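Local structure of exopolygalacturonase (Yersinia enterocolitica, 2UVF) at residues 199-204 with 215-220; 243-248 with 261-266; 247-250 with 256-259. The protein cleaves pectin-derived polygalacturonate as a family 28 glycoside hydrolase, probably releasing digalacturonate from the chain end. One frame throughout, in Å; residues are numbered along the deposited sequence.

Contact 1: 199-204 with 215-220; sequences GALWLK and AILLGS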
# COMPACT_ATOMS: atom_id res chain seq x y z
N GLY A 199 -21.79 2.21 -11.87
CA GLY A 199 -20.90 3.31 -12.24
C GLY A 199 -20.38 3.96 -10.98
O GLY A 199 -20.54 3.41 -9.88
N ALA A 200 -19.78 5.14 -11.12
CA ALA A 200 -19.24 5.85 -9.97
C ALA A 200 -20.27 6.04 -8.87
O ALA A 200 -21.40 6.43 -9.14
CB ALA A 200 -18.66 7.21 -10.38
N LEU A 201 -19.87 5.75 -7.64
CA LEU A 201 -20.72 5.93 -6.46
C LEU A 201 -20.01 6.93 -5.56
O LEU A 201 -18.81 7.09 -5.65
CB LEU A 201 -20.93 4.60 -5.72
CG LEU A 201 -21.40 3.38 -6.52
CD1 LEU A 201 -21.03 2.08 -5.81
CD2 LEU A 201 -22.91 3.43 -6.83
N TRP A 202 -20.77 7.60 -4.69
CA TRP A 202 -20.23 8.70 -3.91
C TRP A 202 -20.59 8.47 -2.45
O TRP A 202 -21.77 8.45 -2.09
CB TRP A 202 -20.77 10.05 -4.42
CG TRP A 202 -20.59 10.22 -5.90
CD1 TRP A 202 -21.41 9.75 -6.89
CD2 TRP A 202 -19.51 10.89 -6.55
NE1 TRP A 202 -20.90 10.09 -8.13
CE2 TRP A 202 -19.73 10.79 -7.95
CE3 TRP A 202 -18.37 11.57 -6.10
CZ2 TRP A 202 -18.86 11.34 -8.90
CZ3 TRP A 202 -17.50 12.13 -7.05
CH2 TRP A 202 -17.76 12.01 -8.43
N LEU A 203 -19.57 8.28 -1.63
CA LEU A 203 -19.77 7.95 -0.23
C LEU A 203 -19.94 9.23 0.56
O LEU A 203 -19.74 10.33 0.04
CB LEU A 203 -18.58 7.13 0.32
CG LEU A 203 -18.23 5.77 -0.30
CD1 LEU A 203 -17.06 5.17 0.42
CD2 LEU A 203 -19.40 4.80 -0.25
N LYS A 204 -20.32 9.07 1.81
CA LYS A 204 -20.47 10.20 2.71
C LYS A 204 -19.98 9.79 4.09
O LYS A 204 -19.81 8.59 4.36
CB LYS A 204 -21.92 10.67 2.78
CG LYS A 204 -22.92 9.61 3.22
CD LYS A 204 -23.90 10.21 4.21
CE LYS A 204 -25.11 9.33 4.42
NZ LYS A 204 -26.16 9.62 3.40
N ALA A 215 -20.28 -11.29 -2.91
CA ALA A 215 -20.56 -10.00 -3.59
C ALA A 215 -19.48 -9.55 -4.57
O ALA A 215 -18.30 -9.52 -4.23
CB ALA A 215 -20.79 -8.90 -2.56
N ILE A 216 -19.88 -9.17 -5.78
CA ILE A 216 -18.96 -8.52 -6.73
C ILE A 216 -19.55 -7.19 -7.19
O ILE A 216 -20.58 -7.15 -7.87
CB ILE A 216 -18.61 -9.39 -7.96
CG1 ILE A 216 -18.00 -10.73 -7.53
CG2 ILE A 216 -17.65 -8.65 -8.90
CD1 ILE A 216 -17.85 -11.73 -8.68
N LEU A 217 -18.88 -6.11 -6.79
CA LEU A 217 -19.14 -4.81 -7.37
C LEU A 217 -18.32 -4.66 -8.63
O LEU A 217 -17.09 -4.47 -8.59
CB LEU A 217 -18.87 -3.68 -6.36
CG LEU A 217 -19.22 -2.25 -6.82
CD1 LEU A 217 -20.73 -2.05 -6.99
CD2 LEU A 217 -18.63 -1.22 -5.86
N LEU A 218 -19.03 -4.76 -9.76
CA LEU A 218 -18.44 -4.70 -11.09
C LEU A 218 -18.55 -3.29 -11.71
O LEU A 218 -19.64 -2.73 -11.81
CB LEU A 218 -19.07 -5.77 -12.02
CG LEU A 218 -18.49 -5.99 -13.43
CD1 LEU A 218 -16.98 -6.22 -13.43
CD2 LEU A 218 -19.19 -7.14 -14.15
N GLY A 219 -17.42 -2.74 -12.13
CA GLY A 219 -17.43 -1.47 -12.83
C GLY A 219 -18.21 -1.55 -14.12
O GLY A 219 -18.21 -2.58 -14.80
N SER A 220 -18.92 -0.46 -14.43
CA SER A 220 -19.54 -0.30 -15.75
C SER A 220 -18.40 -0.06 -16.73
O SER A 220 -17.34 0.44 -16.36
CB SER A 220 -20.51 0.88 -15.75
OG SER A 220 -20.81 1.30 -17.07
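L201 and L217 meet tip to tip, with L201 CD1 4.1 Å from L217 CD2. In L217 the branch carbon CG is anti to the backbone N (chi1 -175°), in L201 it is anti to the carbonyl carbon (chi1 -52°), and with these torsions the two tips meet. The second touch is at the ends of the segments, where G199 CA packs on S220 CB at 4.3 Å. The CA atoms of G199 and S220 are 5.2 Å apart. No hydrogen bond joins the two segments.

The fold is the right-handed parallel beta-helix of family 28. Strand 194-202 changes partner along its length. G194 pairs with I216 of strand 215-219, while L201 and L203 bond to L244 and N246 around strand 245-247. The chains are close at G199 and S220 and separate from there. The CA atoms of L201 and L217 are already 10.9 Å apart, and the two leucine side chains reach across the gap between the backbones.

Helix 173-181 covers this pair, and its I176 touches both L201 and L217. I245 packs against L217 from the neighbouring coil. At the other touch, the hydroxyl of S220 has its partner just beyond the segment, where S220 OG is hydrogen-bonded to the N of N222.

Contact 2: 243-248 with 261-266; sequences SLINAI and IRITGS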
# COMPACT_ATOMS: atom_id res chain seq x y z
N SER A 243 -13.65 7.62 -9.80
CA SER A 243 -13.37 6.20 -9.62
C SER A 243 -14.68 5.45 -9.45
O SER A 243 -15.76 6.06 -9.41
CB SER A 243 -12.49 6.00 -8.38
OG SER A 243 -11.27 6.72 -8.49
N LEU A 244 -14.60 4.12 -9.34
CA LEU A 244 -15.76 3.31 -9.04
C LEU A 244 -16.35 3.68 -7.68
O LEU A 244 -17.57 3.78 -7.53
CB LEU A 244 -15.37 1.82 -9.09
CG LEU A 244 -16.48 0.76 -9.04
CD1 LEU A 244 -17.47 0.95 -10.21
CD2 LEU A 244 -15.90 -0.66 -9.04
N ILE A 245 -15.49 3.89 -6.69
CA ILE A 245 -15.92 4.31 -5.37
C ILE A 245 -15.19 5.58 -5.00
O ILE A 245 -13.96 5.67 -5.15
CB ILE A 245 -15.71 3.22 -4.27
CG1 ILE A 245 -16.52 1.97 -4.60
CG2 ILE A 245 -16.07 3.76 -2.87
CD1 ILE A 245 -15.88 0.70 -4.15
N ASN A 246 -15.95 6.57 -4.55
CA ASN A 246 -15.40 7.88 -4.27
C ASN A 246 -15.79 8.40 -2.90
O ASN A 246 -16.86 8.11 -2.41
CB ASN A 246 -15.92 8.89 -5.29
CG ASN A 246 -15.63 8.50 -6.70
OD1 ASN A 246 -14.57 8.78 -7.21
ND2 ASN A 246 -16.60 7.87 -7.35
N ALA A 247 -14.90 9.18 -2.30
CA ALA A 247 -15.29 10.13 -1.27
C ALA A 247 -14.63 11.46 -1.64
O ALA A 247 -13.54 11.79 -1.16
CB ALA A 247 -14.86 9.65 0.12
N ILE A 248 -15.28 12.20 -2.54
CA ILE A 248 -14.71 13.43 -3.13
C ILE A 248 -15.69 14.60 -3.02
O ILE A 248 -16.80 14.54 -3.56
CB ILE A 248 -14.30 13.24 -4.64
CG1 ILE A 248 -13.39 12.02 -4.82
CG2 ILE A 248 -13.64 14.52 -5.20
CD1 ILE A 248 -13.07 11.64 -6.25
N ILE A 261 -15.14 7.03 7.49
CA ILE A 261 -15.60 6.17 6.37
C ILE A 261 -14.97 4.77 6.41
O ILE A 261 -13.77 4.62 6.60
CB ILE A 261 -15.38 6.83 4.96
CG1 ILE A 261 -16.01 8.24 4.92
CG2 ILE A 261 -15.94 5.95 3.88
CD1 ILE A 261 -15.73 9.05 3.67
N ARG A 262 -15.80 3.75 6.20
CA ARG A 262 -15.41 2.35 6.37
C ARG A 262 -15.88 1.52 5.18
O ARG A 262 -17.04 1.63 4.77
CB ARG A 262 -16.00 1.77 7.66
CG ARG A 262 -15.48 2.40 8.94
CD ARG A 262 -16.17 1.83 10.14
NE ARG A 262 -15.44 0.69 10.69
CZ ARG A 262 -15.76 -0.58 10.51
NH1 ARG A 262 -16.82 -0.93 9.80
NH2 ARG A 262 -15.01 -1.51 11.08
N ILE A 263 -14.99 0.70 4.64
CA ILE A 263 -15.33 -0.23 3.56
C ILE A 263 -14.78 -1.61 3.92
O ILE A 263 -13.57 -1.76 4.14
CB ILE A 263 -14.81 0.27 2.19
CG1 ILE A 263 -15.06 1.77 2.05
CG2 ILE A 263 -15.41 -0.58 1.06
CD1 ILE A 263 -14.60 2.39 0.76
N THR A 264 -15.66 -2.62 3.98
CA THR A 264 -15.31 -3.89 4.63
C THR A 264 -16.00 -5.06 3.95
O THR A 264 -16.72 -4.89 2.97
CB THR A 264 -15.73 -3.90 6.14
OG1 THR A 264 -17.14 -3.75 6.24
CG2 THR A 264 -15.04 -2.78 6.95
N GLY A 265 -15.78 -6.26 4.48
CA GLY A 265 -16.41 -7.46 3.98
C GLY A 265 -15.46 -8.19 3.06
O GLY A 265 -14.55 -7.58 2.48
N SER A 266 -15.69 -9.50 2.91
CA SER A 266 -14.83 -10.34 2.10
C SER A 266 -15.17 -10.34 0.62
O SER A 266 -14.62 -11.14 -0.14
CB SER A 266 -14.82 -11.77 2.65
OG SER A 266 -16.04 -12.43 2.37
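I245 and A247 pack against I263 and I261 in a buried, purely apolar contact across the interior of the beta-helix. The two segments face each other rather than pair. The CA atoms of I245 and I263 are 10.0 Å apart, and those of A247 and I261 are 8.6 Å apart. The register runs in opposite senses along the two segments. No hydrogen bond joins them.

The closer touch is A247 CB to I261 CD1, at 3.7 Å. The long branch of I261 is extended (chi2 173°), and this carries CD1 across to the small alanine. I245 and I263 slide past each other in opposite directions. Here the short branch of I245 does the touching, with CG2 4.1 Å from I263 CD1. This CG2 is anti to the backbone N of I245 and beside its carbonyl carbon, which turns it to the 261-266 segment.

The four side chains lie inside one coil of a right-handed parallel beta-helix. Strand 245-247 lies between strands 194-202 and 334-339. Strand 258-264 lies between strands 207-211 and 342-345. L203, from the coil before, touches both I245 and I261.

N246 points away from the 261-266 segment. Its amide closes a pair of bonds with S243, and both are bent. The N of S243 gives to N246 OD1 at 3.0 Å, in the carbonyl plane and on a lone pair, but the N-H...O angle is only 134°. N246 ND2 gives to S243 O at 2.9 Å, from 48° above that carbonyl's plane. ND2 also bonds to L201 O, which further fixes the rotation of the amide.

Contact 3: 247-250 with 256-259; sequences AIDP and GTFR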
# COMPACT_ATOMS: atom_id res chain seq x y z
N ALA A 247 -14.90 9.18 -2.30
CA ALA A 247 -15.29 10.13 -1.27
C ALA A 247 -14.63 11.46 -1.64
O ALA A 247 -13.54 11.79 -1.16
CB ALA A 247 -14.86 9.65 0.12
N ILE A 248 -15.28 12.20 -2.54
CA ILE A 248 -14.71 13.43 -3.13
C ILE A 248 -15.69 14.60 -3.02
O ILE A 248 -16.80 14.54 -3.56
CB ILE A 248 -14.30 13.24 -4.64
CG1 ILE A 248 -13.39 12.02 -4.82
CG2 ILE A 248 -13.64 14.52 -5.20
CD1 ILE A 248 -13.07 11.64 -6.25
N ASP A 249 -15.29 15.65 -2.32
CA ASP A 249 -16.04 16.91 -2.29
C ASP A 249 -15.69 17.72 -3.55
O ASP A 249 -14.51 18.05 -3.76
CB ASP A 249 -15.72 17.71 -1.02
CG ASP A 249 -16.62 18.94 -0.84
OD1 ASP A 249 -16.24 20.02 -1.36
OD2 ASP A 249 -17.67 18.83 -0.16
N PRO A 250 -16.71 18.09 -4.36
CA PRO A 250 -16.54 18.74 -5.66
C PRO A 250 -15.61 19.94 -5.61
O PRO A 250 -15.03 20.30 -6.63
CB PRO A 250 -17.95 19.21 -6.03
CG PRO A 250 -18.75 19.10 -4.76
CD PRO A 250 -18.15 17.94 -4.04
N GLY A 256 -10.93 16.18 6.85
CA GLY A 256 -12.07 16.51 7.68
C GLY A 256 -13.32 16.83 6.87
O GLY A 256 -14.41 16.92 7.42
N THR A 257 -13.16 16.97 5.55
CA THR A 257 -14.27 17.23 4.63
C THR A 257 -15.29 16.10 4.75
O THR A 257 -16.51 16.33 4.77
CB THR A 257 -13.77 17.37 3.18
OG1 THR A 257 -12.98 18.56 3.07
CG2 THR A 257 -14.92 17.45 2.21
N PHE A 258 -14.76 14.88 4.85
CA PHE A 258 -15.52 13.72 5.27
C PHE A 258 -14.94 13.22 6.58
O PHE A 258 -13.87 13.66 7.00
CB PHE A 258 -15.48 12.63 4.21
CG PHE A 258 -15.92 13.08 2.86
CD1 PHE A 258 -17.28 13.11 2.54
CD2 PHE A 258 -14.99 13.47 1.91
CE1 PHE A 258 -17.70 13.53 1.30
CE2 PHE A 258 -15.40 13.88 0.66
CZ PHE A 258 -16.76 13.91 0.35
N ARG A 259 -15.65 12.33 7.25
CA ARG A 259 -15.09 11.71 8.44
C ARG A 259 -15.67 10.33 8.63
O ARG A 259 -16.79 10.05 8.20
CB ARG A 259 -15.25 12.61 9.69
CG ARG A 259 -16.65 12.75 10.26
CD ARG A 259 -16.67 13.62 11.52
NE ARG A 259 -17.94 13.46 12.24
CZ ARG A 259 -18.25 14.03 13.41
NH1 ARG A 259 -17.39 14.81 14.05
NH2 ARG A 259 -19.44 13.80 13.96
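The backbones at A247 and F258 lie 7.5 Å apart between CA atoms, and those at D249 and T257 lie 7.1 Å apart. The segments are the two ends of the loop between strands 245-247 and 258-264, in one coil of the beta-helix.

The F258 ring is the main contact group. Its CG lies opposite the carbonyl carbon (chi1 -55°), and the ring reaches over to 247-250. A247 CB sits 4.2 Å above one face, offset toward the rim. T257 CG2, from the residue before it in the chain, covers the opposite face at 3.8 Å from the ring plane, also toward the rim. The backbone of 247-250 runs past the ring edge, where I248 C and D249 N lie near the ring plane. F258 CE2 is 3.3 Å from A247 O. V339 and S205 also touch this phenylalanine.

D249 and T257 cross at about a right angle. Their polar ends bond within this loop: D249 OD1 accepts from the N of N251, and T257 OG1 bonds to K254 O. Between the side chains themselves there is a tight carbon-carbon touch, with D249 CB 3.3 Å from T257 CG2.

How the contacts relate
Contact 1 lies on one coil near the N-terminal end of the beta-helix. Contacts 2 and 3 lie on the next. Contact 1 closes before contact 2 opens. The centres of these two are about 8 Å apart, and G219 CA packs on L244 CD1 at 3.6 Å. Contacts 2 and 3 share A247 and I248 and both use strand 258-264. Their centres are about 12 Å apart. The centres of contacts 1 and 3 are about 17 Å apart, yet W202 CZ3 reaches I248 CB at 4.2 Å. None of the touching residues belongs to the glycan pocket. The I248 side chain is still about 12 Å from a bound galacturonic acid, so the contacts are packing outside the pocket.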